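Local coordinates for uncharacterized protein ygiD (Escherichia coli, PDB 2PW6), which opens the aromatic ring of L-DOPA between carbons 4 and 5 with molecular oxygen in vitro, as a zinc-dependent extradiol dioxygenase whose physiological substrate is unknown, at residues 14-22 with 163-174; 149-160 with 236-245. One frame throughout, in Å; residues are numbered along the deposited sequence.

Contact 1 (14-22 with 163-174); sequences RMPALFLGH and RDEGIMLVASGN. With ZN (zinc ion), chain B.
His22 and Ser172 meet where parallel strands 17-21 and 167-173, neighbours in the central sheet of this LigB-type enzyme, run out into the metal site. From Leu18 to His22 a regular backbone ladder, including Leu18 N to Leu169 O (2.8 Å) and Gly173 N to Leu20 O (3.0 Å), packs the buried strands closely. On one face the small Ala171 and side-chain-free Gly173 accommodate the Phe19 ring; with CG anti to the backbone N (chi1 173°), CE1 comes within 3.6 Å of Gly173 N, beneath helix 236-243. On the other face Leu20 CD2 touches Val170 CG2 (3.6 Å), and helix 121-130 covers Leu20.

At the opposite end only Arg14 and Asp164 are exposed, and they pair loosely, by charge alone: OD1 sits 3.1 Å from NE but over the guanidinium face, with no N-H aimed at it. Beside them Met15 and Arg163 are buried; Arg163, stacked on Arg14, is anchored through NE to Met15 O (2.6 Å) and a salt bridge to Glu249.

At the metal end, His22 ND1 donates in its ring plane to Ser172 OG (3.0 Å), itself hydrogen-bonded to Ser123 OG, while NE2 binds zinc (2.4 Å) with His57, His234 and Asp86 of the second subunit. Ser172 is thus a second-shell residue: the bond to ND1 would limit rotation of the imidazole, consistent with NE2 being held toward the metal.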
loop_
_atom_site.group_PDB
_atom_site.type_symbol
_atom_site.label_atom_id
_atom_site.label_comp_id
_atom_site.label_asym_id
_atom_site.label_seq_id
_atom_site.Cartn_x
_atom_site.Cartn_y
_atom_site.Cartn_z
ATOM N N ARG A 14 -16.034 -29.328 7.655
ATOM C CA ARG A 14 -14.572 -29.106 7.387
ATOM C C ARG A 14 -14.317 -27.961 6.390
ATOM O O ARG A 14 -14.725 -28.029 5.219
ATOM C CB ARG A 14 -13.901 -30.377 6.880
ATOM C CG ARG A 14 -12.511 -30.094 6.371
ATOM C CD ARG A 14 -11.663 -31.313 6.366
ATOM N NE ARG A 14 -10.416 -30.930 6.972
ATOM C CZ ARG A 14 -9.446 -31.757 7.305
ATOM N NH1 ARG A 14 -9.561 -33.064 7.065
ATOM N NH2 ARG A 14 -8.351 -31.252 7.889
HETATM N N MSE A 15 -13.642 -26.915 6.865
HETATM C CA MSE A 15 -13.495 -25.683 6.090
HETATM C C MSE A 15 -12.424 -25.827 5.022
HETATM O O MSE A 15 -11.416 -26.504 5.248
HETATM C CB MSE A 15 -13.163 -24.510 7.002
HETATM C CG MSE A 15 -14.303 -24.078 7.910
HETATM SE SE MSE A 15 -15.852 -23.373 6.972
HETATM C CE MSE A 15 -15.047 -22.018 5.826
ATOM N N PRO A 16 -12.658 -25.219 3.840
ATOM C CA PRO A 16 -11.613 -25.147 2.811
ATOM C C PRO A 16 -10.533 -24.097 3.149
ATOM O O PRO A 16 -10.794 -23.159 3.905
ATOM C CB PRO A 16 -12.389 -24.726 1.560
ATOM C CG PRO A 16 -13.540 -23.903 2.107
ATOM C CD PRO A 16 -13.916 -24.570 3.406
ATOM N N ALA A 17 -9.329 -24.291 2.619
ATOM C CA ALA A 17 -8.316 -23.239 2.590
ATOM C C ALA A 17 -8.171 -22.659 1.163
ATOM O O ALA A 17 -8.307 -23.362 0.157
ATOM C CB ALA A 17 -6.979 -23.745 3.132
ATOM N N LEU A 18 -7.916 -21.362 1.099
ATOM C CA LEU A 18 -7.909 -20.622 -0.144
ATOM C C LEU A 18 -6.672 -19.761 -0.280
ATOM O O LEU A 18 -6.362 -18.971 0.618
ATOM C CB LEU A 18 -9.132 -19.724 -0.216
ATOM C CG LEU A 18 -10.368 -20.239 -0.948
ATOM C CD1 LEU A 18 -10.898 -21.535 -0.376
ATOM C CD2 LEU A 18 -11.420 -19.161 -0.839
ATOM N N PHE A 19 -5.963 -19.948 -1.393
ATOM C CA PHE A 19 -4.910 -19.024 -1.852
ATOM C C PHE A 19 -5.455 -18.216 -3.008
ATOM O O PHE A 19 -5.877 -18.778 -3.997
ATOM C CB PHE A 19 -3.638 -19.766 -2.315
ATOM C CG PHE A 19 -2.623 -18.853 -2.950
ATOM C CD1 PHE A 19 -1.864 -17.998 -2.171
ATOM C CD2 PHE A 19 -2.483 -18.799 -4.356
ATOM C CE1 PHE A 19 -0.956 -17.146 -2.741
ATOM C CE2 PHE A 19 -1.582 -17.936 -4.944
ATOM C CZ PHE A 19 -0.814 -17.119 -4.153
ATOM N N LEU A 20 -5.463 -16.902 -2.893
ATOM C CA LEU A 20 -5.940 -16.082 -3.976
ATOM C C LEU A 20 -4.791 -15.244 -4.537
ATOM O O LEU A 20 -4.047 -14.622 -3.776
ATOM C CB LEU A 20 -7.101 -15.165 -3.549
ATOM C CG LEU A 20 -8.491 -15.658 -3.102
ATOM C CD1 LEU A 20 -8.904 -16.945 -3.797
ATOM C CD2 LEU A 20 -8.529 -15.865 -1.592
ATOM N N GLY A 21 -4.661 -15.250 -5.869
ATOM C CA GLY A 21 -3.858 -14.286 -6.592
ATOM C C GLY A 21 -4.627 -13.004 -6.534
ATOM O O GLY A 21 -5.798 -12.964 -6.878
ATOM N N HIS A 22 -4.011 -11.936 -6.073
ATOM C CA HIS A 22 -4.694 -10.671 -5.914
ATOM C C HIS A 22 -4.166 -9.558 -6.798
ATOM O O HIS A 22 -3.126 -9.698 -7.386
ATOM C CB HIS A 22 -4.735 -10.246 -4.444
ATOM C CG HIS A 22 -3.421 -9.787 -3.890
ATOM N ND1 HIS A 22 -2.941 -10.222 -2.686
ATOM C CD2 HIS A 22 -2.513 -8.909 -4.351
ATOM C CE1 HIS A 22 -1.790 -9.651 -2.435
ATOM N NE2 HIS A 22 -1.504 -8.848 -3.432
ATOM N N ARG A 163 -9.108 -26.282 10.463
ATOM C CA ARG A 163 -10.101 -26.426 9.416
ATOM C C ARG A 163 -11.323 -27.238 9.876
ATOM O O ARG A 163 -12.431 -27.034 9.380
ATOM C CB ARG A 163 -9.468 -27.004 8.153
ATOM C CG ARG A 163 -8.460 -26.058 7.475
ATOM C CD ARG A 163 -7.844 -26.713 6.250
ATOM N NE ARG A 163 -8.877 -27.096 5.281
ATOM C CZ ARG A 163 -8.798 -28.147 4.467
ATOM N NH1 ARG A 163 -7.713 -28.934 4.456
ATOM N NH2 ARG A 163 -9.810 -28.409 3.653
ATOM N N ASP A 164 -11.101 -28.131 10.838
ATOM C CA ASP A 164 -12.167 -28.892 11.506
ATOM C C ASP A 164 -12.800 -28.128 12.702
ATOM O O ASP A 164 -13.721 -28.632 13.345
ATOM C CB ASP A 164 -11.605 -30.231 11.985
ATOM C CG ASP A 164 -11.079 -31.098 10.848
ATOM O OD1 ASP A 164 -11.718 -31.131 9.783
ATOM O OD2 ASP A 164 -10.034 -31.765 11.025
ATOM N N GLU A 165 -12.313 -26.917 12.981
ATOM C CA GLU A 165 -12.845 -26.080 14.060
ATOM C C GLU A 165 -13.606 -24.863 13.549
ATOM O O GLU A 165 -13.710 -23.866 14.260
ATOM C CB GLU A 165 -11.727 -25.630 15.001
ATOM C CG GLU A 165 -11.027 -26.781 15.703
ATOM C CD GLU A 165 -9.757 -26.381 16.418
ATOM O OE1 GLU A 165 -9.594 -25.193 16.780
ATOM O OE2 GLU A 165 -8.913 -27.278 16.636
ATOM N N GLY A 166 -14.137 -24.958 12.328
ATOM C CA GLY A 166 -14.931 -23.881 11.703
ATOM C C GLY A 166 -14.143 -22.709 11.121
ATOM O O GLY A 166 -14.711 -21.623 10.886
ATOM N N ILE A 167 -12.843 -22.915 10.886
ATOM C CA ILE A 167 -11.952 -21.803 10.530
ATOM C C ILE A 167 -11.459 -21.922 9.098
ATOM O O ILE A 167 -10.904 -22.941 8.702
ATOM C CB ILE A 167 -10.719 -21.629 11.506
ATOM C CG1 ILE A 167 -11.135 -21.605 12.993
ATOM C CG2 ILE A 167 -9.836 -20.423 11.082
ATOM C CD1 ILE A 167 -12.230 -20.610 13.358
HETATM N N MSE A 168 -11.677 -20.853 8.346
HETATM C CA MSE A 168 -11.207 -20.746 6.984
HETATM C C MSE A 168 -9.861 -20.030 6.905
HETATM O O MSE A 168 -9.701 -18.921 7.396
HETATM C CB MSE A 168 -12.215 -19.987 6.139
HETATM C CG MSE A 168 -11.867 -20.033 4.660
HETATM SE SE MSE A 168 -13.080 -18.982 3.618
HETATM C CE MSE A 168 -13.117 -17.293 4.550
ATOM N N LEU A 169 -8.910 -20.685 6.257
ATOM C CA LEU A 169 -7.648 -20.080 5.915
ATOM C C LEU A 169 -7.795 -19.320 4.567
ATOM O O LEU A 169 -8.178 -19.913 3.535
ATOM C CB LEU A 169 -6.568 -21.167 5.882
ATOM C CG LEU A 169 -6.628 -22.131 7.094
ATOM C CD1 LEU A 169 -5.736 -23.365 6.957
ATOM C CD2 LEU A 169 -6.376 -21.436 8.480
ATOM N N VAL A 170 -7.565 -18.008 4.600
ATOM C CA VAL A 170 -7.465 -17.214 3.364
ATOM C C VAL A 170 -6.044 -16.607 3.211
ATOM O O VAL A 170 -5.681 -15.661 3.898
ATOM C CB VAL A 170 -8.595 -16.144 3.234
ATOM C CG1 VAL A 170 -8.561 -15.210 4.382
ATOM C CG2 VAL A 170 -8.450 -15.318 1.963
ATOM N N ALA A 171 -5.239 -17.208 2.343
ATOM C CA ALA A 171 -3.895 -16.674 2.005
ATOM C C ALA A 171 -3.993 -15.900 0.697
ATOM O O ALA A 171 -4.713 -16.307 -0.201
ATOM C CB ALA A 171 -2.926 -17.776 1.882
ATOM N N SER A 172 -3.351 -14.743 0.616
ATOM C CA SER A 172 -3.354 -14.003 -0.637
ATOM C C SER A 172 -1.973 -13.476 -1.000
ATOM O O SER A 172 -1.237 -12.970 -0.142
ATOM C CB SER A 172 -4.467 -12.930 -0.747
ATOM O OG SER A 172 -4.086 -11.636 -0.314
ATOM N N GLY A 173 -1.635 -13.651 -2.281
ATOM C CA GLY A 173 -0.373 -13.172 -2.852
ATOM C C GLY A 173 -0.414 -13.385 -4.349
ATOM O O GLY A 173 -1.419 -13.065 -4.967
ATOM N N ASN A 174 0.659 -13.963 -4.914
ATOM C CA ASN A 174 0.851 -14.066 -6.398
ATOM C C ASN A 174 2.048 -14.959 -6.643
ATOM O O ASN A 174 3.187 -14.615 -6.243
ATOM C CB ASN A 174 1.132 -12.694 -7.090
ATOM C CG ASN A 174 -0.070 -11.726 -7.096
ATOM O OD1 ASN A 174 0.004 -10.625 -6.498
ATOM N ND2 ASN A 174 -1.142 -12.076 -7.835
HETATM ZN ZN ZN B . 0.621 -7.737 -3.545
#

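Contact 2 (149-160 with 236-245); sequences AAWHFEMGRKLA and LPLLYVLGAW
Gly156 and Gly243 bring helices 149-159 and 236-243 together with their axes only 6.3 Å apart at a crossing angle of -41°, the two CA atoms lying 3.9 Å from each other. This is a glycine-mediated helix crossing on one side of the central sheet, where helix 149-159 is the connection of a beta-alpha-beta crossover between parallel strands 138-144 and 167-173. Glycine suits both positions because a CB on either would collide with the facing backbone. With no CB in the way, the CA-H groups approach carbonyls, Gly156 CA reaching Tyr240 O at 3.0 Å and Gly243 CA reaching Phe153 O at 3.4 Å.

Larger side chains flank the crossing. Phe153, with CG anti to the backbone N (chi1 -175°), lays its ring over Gly243 as a CH-pi contact, Gly243 CA standing 3.8 Å from the ring centroid and 10° off the normal. Arg157 turns a guanidinium face onto the ring edge at CE2, and its NE makes a weak hydrogen bond to Gly243 O (3.2 Å). Just beyond, the methyls of Ala160 and Ala244 meet, both small enough for the backbones to stay close.

On the other flank of the crossing Tyr240 lies among Met155, Leu159 and His152. It runs alongside Met155, whose CB touches CE2 (3.5 Å), while Leu159 CD1 comes to the phenol edge and His152 O stands over one face. The flat imidazole of His152 fits a narrow slot: Leu236 CD1 covers one face and Trp151 CE3 the opposite one. Its NE2 is hydrogen-bonded to Lys147 O, and on its other nitrogen, in the ring plane, Tyr240 OH is hydrogen-bonded to His152 ND1 at 2.9 Å.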
loop_
_atom_site.group_PDB
_atom_site.type_symbol
_atom_site.label_atom_id
_atom_site.label_comp_id
_atom_site.label_asym_id
_atom_site.label_seq_id
_atom_site.Cartn_x
_atom_site.Cartn_y
_atom_site.Cartn_z
ATOM N N ALA A 149 11.273 -21.917 2.874
ATOM C CA ALA A 149 10.015 -22.350 2.267
ATOM C C ALA A 149 9.353 -23.581 2.905
ATOM O O ALA A 149 8.106 -23.663 2.943
ATOM C CB ALA A 149 10.215 -22.593 0.752
ATOM N N ALA A 150 10.188 -24.544 3.315
ATOM C CA ALA A 150 9.775 -25.791 3.936
ATOM C C ALA A 150 9.045 -25.525 5.278
ATOM O O ALA A 150 8.045 -26.160 5.602
ATOM C CB ALA A 150 11.014 -26.688 4.161
ATOM N N TRP A 151 9.566 -24.551 6.009
ATOM C CA TRP A 151 9.043 -24.098 7.276
ATOM C C TRP A 151 7.637 -23.479 7.103
ATOM O O TRP A 151 6.686 -23.835 7.821
ATOM C CB TRP A 151 10.058 -23.110 7.889
ATOM C CG TRP A 151 9.777 -22.737 9.308
ATOM C CD1 TRP A 151 10.325 -23.297 10.443
ATOM C CD2 TRP A 151 8.874 -21.710 9.758
ATOM N NE1 TRP A 151 9.822 -22.666 11.565
ATOM C CE2 TRP A 151 8.934 -21.692 11.176
ATOM C CE3 TRP A 151 8.029 -20.797 9.099
ATOM C CZ2 TRP A 151 8.178 -20.798 11.947
ATOM C CZ3 TRP A 151 7.283 -19.904 9.866
ATOM C CH2 TRP A 151 7.364 -19.916 11.282
ATOM N N HIS A 152 7.498 -22.576 6.135
ATOM C CA HIS A 152 6.190 -22.040 5.774
ATOM C C HIS A 152 5.212 -23.103 5.332
ATOM O O HIS A 152 4.027 -23.004 5.649
ATOM C CB HIS A 152 6.338 -20.955 4.734
ATOM C CG HIS A 152 7.259 -19.862 5.175
ATOM N ND1 HIS A 152 6.893 -18.931 6.117
ATOM C CD2 HIS A 152 8.550 -19.592 4.854
ATOM C CE1 HIS A 152 7.902 -18.102 6.325
ATOM N NE2 HIS A 152 8.922 -18.484 5.574
ATOM N N PHE A 153 5.692 -24.127 4.618
ATOM C CA PHE A 153 4.860 -25.306 4.313
ATOM C C PHE A 153 4.445 -26.033 5.610
ATOM O O PHE A 153 3.272 -26.386 5.773
ATOM C CB PHE A 153 5.563 -26.276 3.333
ATOM C CG PHE A 153 4.691 -27.449 2.880
ATOM C CD1 PHE A 153 3.952 -27.372 1.710
ATOM C CD2 PHE A 153 4.627 -28.623 3.624
ATOM C CE1 PHE A 153 3.158 -28.444 1.290
ATOM C CE2 PHE A 153 3.817 -29.690 3.233
ATOM C CZ PHE A 153 3.089 -29.595 2.046
ATOM N N GLU A 154 5.403 -26.278 6.506
ATOM C CA GLU A 154 5.088 -26.860 7.828
ATOM C C GLU A 154 4.040 -26.059 8.612
ATOM O O GLU A 154 3.214 -26.659 9.293
ATOM C CB GLU A 154 6.330 -27.096 8.697
ATOM C CG GLU A 154 7.300 -28.178 8.200
ATOM C CD GLU A 154 6.705 -29.589 8.046
ATOM O OE1 GLU A 154 5.509 -29.827 8.382
ATOM O OE2 GLU A 154 7.470 -30.465 7.566
HETATM N N MSE A 155 4.070 -24.728 8.484
HETATM C CA MSE A 155 3.029 -23.840 9.045
HETATM C C MSE A 155 1.605 -24.201 8.636
HETATM O O MSE A 155 0.711 -24.248 9.479
HETATM C CB MSE A 155 3.276 -22.382 8.671
HETATM C CG MSE A 155 4.446 -21.748 9.364
HETATM SE SE MSE A 155 4.148 -21.622 11.337
HETATM C CE MSE A 155 2.880 -20.120 11.344
ATOM N N GLY A 156 1.388 -24.420 7.343
ATOM C CA GLY A 156 0.082 -24.858 6.863
ATOM C C GLY A 156 -0.268 -26.261 7.325
ATOM O O GLY A 156 -1.437 -26.609 7.425
ATOM N N ARG A 157 0.750 -27.079 7.586
ATOM C CA ARG A 157 0.540 -28.386 8.183
ATOM C C ARG A 157 -0.045 -28.243 9.607
ATOM O O ARG A 157 -0.946 -28.984 9.998
ATOM C CB ARG A 157 1.867 -29.167 8.225
ATOM C CG ARG A 157 2.267 -29.848 6.946
ATOM C CD ARG A 157 1.504 -31.145 6.833
ATOM N NE ARG A 157 1.303 -31.584 5.450
ATOM C CZ ARG A 157 2.146 -32.368 4.781
ATOM N NH1 ARG A 157 3.288 -32.780 5.335
ATOM N NH2 ARG A 157 1.856 -32.738 3.541
ATOM N N LYS A 158 0.472 -27.291 10.378
ATOM C CA LYS A 158 -0.076 -26.989 11.712
ATOM C C LYS A 158 -1.436 -26.303 11.637
ATOM O O LYS A 158 -2.318 -26.596 12.443
ATOM C CB LYS A 158 0.876 -26.116 12.513
ATOM C CG LYS A 158 2.225 -26.722 12.759
ATOM C CD LYS A 158 3.158 -25.641 13.252
ATOM C CE LYS A 158 4.311 -26.246 14.009
ATOM N NZ LYS A 158 5.296 -26.857 13.095
ATOM N N LEU A 159 -1.623 -25.400 10.676
ATOM C CA LEU A 159 -2.913 -24.695 10.545
ATOM C C LEU A 159 -4.063 -25.581 10.128
ATOM O O LEU A 159 -5.224 -25.180 10.249
ATOM C CB LEU A 159 -2.801 -23.540 9.555
ATOM C CG LEU A 159 -1.938 -22.381 10.053
ATOM C CD1 LEU A 159 -1.485 -21.529 8.886
ATOM C CD2 LEU A 159 -2.696 -21.563 11.145
ATOM N N ALA A 160 -3.731 -26.749 9.582
ATOM C CA ALA A 160 -4.712 -27.708 9.074
ATOM C C ALA A 160 -5.771 -28.094 10.130
ATOM O O ALA A 160 -6.971 -28.091 9.840
ATOM C CB ALA A 160 -4.002 -28.971 8.498
ATOM N N LEU A 236 5.062 -17.371 -0.914
ATOM C CA LEU A 236 5.006 -18.149 0.344
ATOM C C LEU A 236 3.590 -18.455 0.878
ATOM O O LEU A 236 3.392 -19.542 1.429
ATOM C CB LEU A 236 5.851 -17.476 1.457
ATOM C CG LEU A 236 7.384 -17.586 1.319
ATOM C CD1 LEU A 236 8.164 -16.784 2.430
ATOM C CD2 LEU A 236 7.858 -19.069 1.274
ATOM N N PRO A 237 2.619 -17.528 0.693
ATOM C CA PRO A 237 1.274 -17.746 1.172
ATOM C C PRO A 237 0.595 -18.984 0.638
ATOM O O PRO A 237 -0.228 -19.571 1.349
ATOM C CB PRO A 237 0.529 -16.469 0.726
ATOM C CG PRO A 237 1.553 -15.457 0.675
ATOM C CD PRO A 237 2.735 -16.173 0.113
ATOM N N LEU A 238 0.921 -19.384 -0.589
ATOM C CA LEU A 238 0.410 -20.610 -1.163
ATOM C C LEU A 238 0.826 -21.841 -0.362
ATOM O O LEU A 238 0.093 -22.803 -0.277
ATOM C CB LEU A 238 0.887 -20.754 -2.635
ATOM C CG LEU A 238 0.578 -22.088 -3.340
ATOM C CD1 LEU A 238 -0.891 -22.345 -3.369
ATOM C CD2 LEU A 238 1.155 -22.163 -4.761
ATOM N N LEU A 239 2.036 -21.813 0.179
ATOM C CA LEU A 239 2.553 -22.924 0.943
ATOM C C LEU A 239 1.762 -23.111 2.238
ATOM O O LEU A 239 1.588 -24.235 2.675
ATOM C CB LEU A 239 4.042 -22.709 1.212
ATOM C CG LEU A 239 4.888 -22.672 -0.091
ATOM C CD1 LEU A 239 6.375 -22.691 0.239
ATOM C CD2 LEU A 239 4.522 -23.833 -1.093
ATOM N N TYR A 240 1.284 -22.013 2.833
ATOM C CA TYR A 240 0.398 -22.066 3.995
ATOM C C TYR A 240 -0.846 -22.868 3.641
ATOM O O TYR A 240 -1.260 -23.746 4.402
ATOM C CB TYR A 240 0.050 -20.650 4.499
ATOM C CG TYR A 240 1.198 -20.009 5.244
ATOM C CD1 TYR A 240 2.322 -19.517 4.561
ATOM C CD2 TYR A 240 1.177 -19.912 6.652
ATOM C CE1 TYR A 240 3.401 -18.925 5.261
ATOM C CE2 TYR A 240 2.245 -19.326 7.356
ATOM C CZ TYR A 240 3.354 -18.838 6.657
ATOM O OH TYR A 240 4.401 -18.283 7.377
ATOM N N VAL A 241 -1.410 -22.597 2.465
ATOM C CA VAL A 241 -2.571 -23.335 1.961
ATOM C C VAL A 241 -2.194 -24.773 1.608
ATOM O O VAL A 241 -2.837 -25.713 2.081
ATOM C CB VAL A 241 -3.204 -22.622 0.752
ATOM C CG1 VAL A 241 -4.240 -23.504 0.095
ATOM C CG2 VAL A 241 -3.797 -21.273 1.172
ATOM N N LEU A 242 -1.145 -24.971 0.808
ATOM C CA LEU A 242 -0.746 -26.345 0.454
ATOM C C LEU A 242 -0.359 -27.200 1.649
ATOM O O LEU A 242 -0.631 -28.404 1.665
ATOM C CB LEU A 242 0.392 -26.379 -0.563
ATOM C CG LEU A 242 0.143 -26.112 -2.043
ATOM C CD1 LEU A 242 1.407 -26.538 -2.784
ATOM C CD2 LEU A 242 -1.120 -26.812 -2.600
ATOM N N GLY A 243 0.305 -26.600 2.633
ATOM C CA GLY A 243 0.639 -27.302 3.889
ATOM C C GLY A 243 -0.591 -27.945 4.542
ATOM O O GLY A 243 -0.478 -28.985 5.169
ATOM N N ALA A 244 -1.756 -27.328 4.343
ATOM C CA ALA A 244 -3.040 -27.736 4.921
ATOM C C ALA A 244 -3.805 -28.838 4.175
ATOM O O ALA A 244 -4.880 -29.276 4.631
ATOM C CB ALA A 244 -3.944 -26.494 5.102
ATOM N N TRP A 245 -3.269 -29.272 3.031
ATOM C CA TRP A 245 -3.880 -30.358 2.232
ATOM C C TRP A 245 -3.608 -31.724 2.866
ATOM O O TRP A 245 -2.465 -32.025 3.225
ATOM C CB TRP A 245 -3.312 -30.326 0.809
ATOM C CG TRP A 245 -3.966 -31.252 -0.188
ATOM C CD1 TRP A 245 -5.308 -31.401 -0.423
ATOM C CD2 TRP A 245 -3.296 -32.116 -1.115
ATOM N NE1 TRP A 245 -5.513 -32.319 -1.419
ATOM C CE2 TRP A 245 -4.296 -32.781 -1.860
ATOM C CE3 TRP A 245 -1.946 -32.401 -1.381
ATOM C CZ2 TRP A 245 -3.986 -33.718 -2.873
ATOM C CZ3 TRP A 245 -1.635 -33.344 -2.376
ATOM C CH2 TRP A 245 -2.657 -33.985 -3.114
#

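From the N terminus, strand 17-21 waits some 140 residues for its partner, strand 167-173, which closes the long loop of contact 1. Helix 149-159 falls within that loop, but its own partner, helix 236-243, comes only after the loop has closed and ends a second loop of about 75 residues, so contacts 1 and 2 cross along the chain. Contact 1 joins adjacent sheet strands; contact 2 pairs two helices above them. The layers touch directly: Leu18 O packs against Val241 CG2, and Arg163 NH1 makes a weak hydrogen bond to Ala244 O. Zinc ligands lie near both, His22 ending the first segment of contact 1 and His234 just preceding helix 236-243.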